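Local atomic coordinates of cytochrome P450 (PDB entry 3OFU), a protein that belongs to the cytochrome P450 family of haem-thiolate proteins and holds a haem in the core of its largely helical fold. Residues Asp25-Trp30 and Arg277-Ala282. Numbering follows the deposited sequence.
Sequences DYFAAW and RYPTVA. With HEM (protoporphyrin IX containing Fe), chain G.
F27 and Y278 meet in a buried contact of the cytochrome P450 fold, where a short N-terminal helix, 26-31, sits on the loop that joins helix 267-277 to strand 282-287. The two rings form an offset edge-to-face pair, with centroids 5.3 Å apart and planes at 63°: Y278 turns its edge toward the face of F27, its CD1 lying beside the CZ-CE2 rim, not over the ring centre. With its CG anti to the backbone N (chi1 171°), Y26 lays one ring face over CB and CG2 of T280, the methyl CG2 making a CH-pi contact 4.2 Å from the ring centroid; CD1 of W30 packs on the opposite face. The same methyl meets CZ of F27 obliquely, from the side of that ring away from Y278.

The example illustrates how aromatic packing can join distant parts of a chain while the hydroxyls of Y278 and T280 find partners outside the two segments, in H249 and the carbonyl of G385 respectively. M245 of helix 237-252 touches both F27 and Y278. D25 caps the short helix, its OD1 accepting from the backbone N of F27 at 3.0 Å. On the haem side of the loop, CG2 of V281 packs 3.7 Å from the haem methyl CMB. The edge of the F27 ring faces the backbone of P279, with CE1 3.6 Å from the carbonyl O.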
loop_
_atom_site.group_PDB
_atom_site.type_symbol
_atom_site.label_atom_id
_atom_site.label_comp_id
_atom_site.label_asym_id
_atom_site.label_seq_id
_atom_site.Cartn_x
_atom_site.Cartn_y
_atom_site.Cartn_z
ATOM N N ASP A 25 -8.044 2.956 16.588
ATOM C CA ASP A 25 -7.677 4.019 15.643
ATOM C C ASP A 25 -6.205 3.908 15.257
ATOM O O ASP A 25 -5.336 4.244 16.068
ATOM C CB ASP A 25 -7.981 5.349 16.277
ATOM C CG ASP A 25 -7.562 6.471 15.477
ATOM O OD1 ASP A 25 -6.938 6.277 14.421
ATOM O OD2 ASP A 25 -7.833 7.620 15.909
ATOM N N TYR A 26 -5.967 3.457 14.003
ATOM C CA TYR A 26 -4.589 3.228 13.509
ATOM C C TYR A 26 -3.701 4.420 13.658
ATOM O O TYR A 26 -2.557 4.280 13.953
ATOM C CB TYR A 26 -4.544 2.741 12.031
ATOM C CG TYR A 26 -3.116 2.703 11.418
ATOM C CD1 TYR A 26 -2.281 1.524 11.489
ATOM C CD2 TYR A 26 -2.598 3.835 10.760
ATOM C CE1 TYR A 26 -0.974 1.508 10.957
ATOM C CE2 TYR A 26 -1.263 3.799 10.158
ATOM C CZ TYR A 26 -0.498 2.653 10.295
ATOM O OH TYR A 26 0.724 2.668 9.708
ATOM N N PHE A 27 -4.244 5.596 13.414
ATOM C CA PHE A 27 -3.400 6.761 13.212
ATOM C C PHE A 27 -3.074 7.350 14.522
ATOM O O PHE A 27 -1.941 7.603 14.782
ATOM C CB PHE A 27 -4.018 7.772 12.265
ATOM C CG PHE A 27 -4.611 7.143 10.957
ATOM C CD1 PHE A 27 -3.861 7.110 9.774
ATOM C CD2 PHE A 27 -5.870 6.605 10.907
ATOM C CE1 PHE A 27 -4.340 6.599 8.621
ATOM C CE2 PHE A 27 -6.348 6.110 9.719
ATOM C CZ PHE A 27 -5.553 6.094 8.575
ATOM N N ALA A 28 -4.011 7.505 15.415
ATOM C CA ALA A 28 -3.648 8.063 16.719
ATOM C C ALA A 28 -2.599 7.210 17.335
ATOM O O ALA A 28 -1.663 7.742 17.956
ATOM C CB ALA A 28 -4.775 8.089 17.595
ATOM N N ALA A 29 -2.715 5.899 17.125
ATOM C CA ALA A 29 -1.796 4.953 17.718
ATOM C C ALA A 29 -0.410 5.345 17.318
ATOM O O ALA A 29 0.537 5.254 18.128
ATOM C CB ALA A 29 -2.066 3.508 17.295
ATOM N N TRP A 30 -0.256 5.770 16.083
ATOM C CA TRP A 30 1.084 5.959 15.614
ATOM C C TRP A 30 1.488 7.278 16.012
ATOM O O TRP A 30 2.711 7.543 16.138
ATOM C CB TRP A 30 1.179 5.888 14.153
ATOM C CG TRP A 30 1.592 4.539 13.694
ATOM C CD1 TRP A 30 0.777 3.523 13.131
ATOM C CD2 TRP A 30 2.922 4.042 13.648
ATOM N NE1 TRP A 30 1.558 2.444 12.751
ATOM C CE2 TRP A 30 2.877 2.754 13.021
ATOM C CE3 TRP A 30 4.128 4.584 13.956
ATOM C CZ2 TRP A 30 4.021 1.998 12.803
ATOM C CZ3 TRP A 30 5.248 3.845 13.749
ATOM C CH2 TRP A 30 5.206 2.546 13.200
ATOM N N ARG A 277 -4.484 11.833 3.302
ATOM C CA ARG A 277 -5.115 11.862 4.667
ATOM C C ARG A 277 -4.984 10.568 5.357
ATOM O O ARG A 277 -4.659 10.604 6.523
ATOM C CB ARG A 277 -6.586 12.209 4.631
ATOM C CG ARG A 277 -7.284 12.265 5.942
ATOM C CD ARG A 277 -6.633 13.212 7.041
ATOM N NE ARG A 277 -7.286 13.011 8.385
ATOM C CZ ARG A 277 -7.021 11.997 9.198
ATOM N NH1 ARG A 277 -6.157 11.101 8.825
ATOM N NH2 ARG A 277 -7.629 11.793 10.333
ATOM N N TYR A 278 -5.170 9.440 4.653
ATOM C CA TYR A 278 -5.108 8.153 5.328
ATOM C C TYR A 278 -3.967 7.207 4.882
ATOM O O TYR A 278 -4.211 6.133 4.294
ATOM C CB TYR A 278 -6.449 7.476 5.287
ATOM C CG TYR A 278 -7.554 8.270 5.930
ATOM C CD1 TYR A 278 -7.764 8.221 7.270
ATOM C CD2 TYR A 278 -8.403 9.039 5.157
ATOM C CE1 TYR A 278 -8.807 8.905 7.881
ATOM C CE2 TYR A 278 -9.481 9.804 5.753
ATOM C CZ TYR A 278 -9.649 9.720 7.151
ATOM O OH TYR A 278 -10.658 10.387 7.746
ATOM N N PRO A 279 -2.700 7.566 5.128
ATOM C CA PRO A 279 -1.759 6.651 4.634
ATOM C C PRO A 279 -1.402 5.571 5.745
ATOM O O PRO A 279 -1.220 5.930 6.909
ATOM C CB PRO A 279 -0.599 7.568 4.296
ATOM C CG PRO A 279 -0.642 8.490 5.310
ATOM C CD PRO A 279 -2.049 8.782 5.594
ATOM N N THR A 280 -1.327 4.283 5.370
ATOM C CA THR A 280 -1.068 3.228 6.340
ATOM C C THR A 280 0.110 2.316 5.986
ATOM O O THR A 280 0.243 1.248 6.650
ATOM C CB THR A 280 -2.301 2.329 6.567
ATOM O OG1 THR A 280 -2.703 1.855 5.298
ATOM C CG2 THR A 280 -3.601 3.133 7.081
ATOM N N VAL A 281 0.965 2.693 5.030
ATOM C CA VAL A 281 2.052 1.859 4.724
ATOM C C VAL A 281 3.324 2.171 5.532
ATOM O O VAL A 281 3.582 3.289 5.859
ATOM C CB VAL A 281 2.343 1.831 3.140
ATOM C CG1 VAL A 281 3.685 0.938 2.782
ATOM C CG2 VAL A 281 1.103 1.286 2.247
ATOM N N ALA A 282 4.179 1.213 5.839
ATOM C CA ALA A 282 5.436 1.472 6.577
ATOM C C ALA A 282 6.576 0.549 6.022
ATOM O O ALA A 282 6.347 -0.642 5.767
ATOM C CB ALA A 282 5.260 1.258 8.050
HETATM C CHA HEM G . 6.082 0.673 -4.046
HETATM C CHB HEM G . 2.340 1.948 -1.417
HETATM C CHC HEM G . -0.353 0.455 -5.044
HETATM C CHD HEM G . 3.303 -2.088 -6.958
HETATM C C1A HEM G . 5.319 1.195 -3.089
HETATM C C2A HEM G . 5.848 2.027 -1.978
HETATM C C3A HEM G . 4.771 2.413 -1.266
HETATM C C4A HEM G . 3.602 1.826 -1.904
HETATM C CMA HEM G . 4.804 3.271 0.039
HETATM C CAA HEM G . 7.304 2.395 -1.671
HETATM C CBA HEM G . 7.802 1.238 -0.926
HETATM C CGA HEM G . 9.251 1.425 -0.461
HETATM O O1A HEM G . 9.797 0.524 0.297
HETATM O O2A HEM G . 9.946 2.437 -0.746
HETATM C C1B HEM G . 1.274 1.695 -2.189
HETATM C C2B HEM G . -0.036 2.160 -1.905
HETATM C C3B HEM G . -0.751 1.749 -2.982
HETATM C C4B HEM G . 0.091 1.028 -3.891
HETATM C CMB HEM G . -0.463 2.961 -0.669
HETATM C CAB HEM G . -2.243 1.941 -3.287
HETATM C CBB HEM G . -3.113 1.651 -2.284
HETATM C C1C HEM G . 0.388 -0.367 -5.876
HETATM C C2C HEM G . -0.129 -0.955 -7.095
HETATM C C3C HEM G . 0.912 -1.652 -7.580
HETATM C C4C HEM G . 2.050 -1.520 -6.727
HETATM C CMC HEM G . -1.578 -0.697 -7.645
HETATM C CAC HEM G . 1.067 -2.463 -8.927
HETATM C CBC HEM G . 0.057 -3.165 -9.461
HETATM C C1D HEM G . 4.449 -1.541 -6.347
HETATM C C2D HEM G . 5.868 -1.932 -6.617
HETATM C C3D HEM G . 6.743 -0.981 -5.741
HETATM C C4D HEM G . 5.759 -0.228 -4.945
HETATM C CMD HEM G . 6.484 -2.987 -7.593
HETATM C CAD HEM G . 8.272 -0.982 -5.664
HETATM C CBD HEM G . 8.944 0.069 -6.473
HETATM C CGD HEM G . 10.534 0.142 -6.495
HETATM O O1D HEM G . 11.334 -0.272 -5.610
HETATM O O2D HEM G . 11.075 0.752 -7.436
HETATM N NA HEM G . 3.982 1.163 -3.032
HETATM N NB HEM G . 1.333 1.005 -3.371
HETATM N NC HEM G . 1.680 -0.696 -5.696
HETATM N ND HEM G . 4.481 -0.495 -5.345
HETATM FE FE HEM G . 2.923 0.353 -4.369
#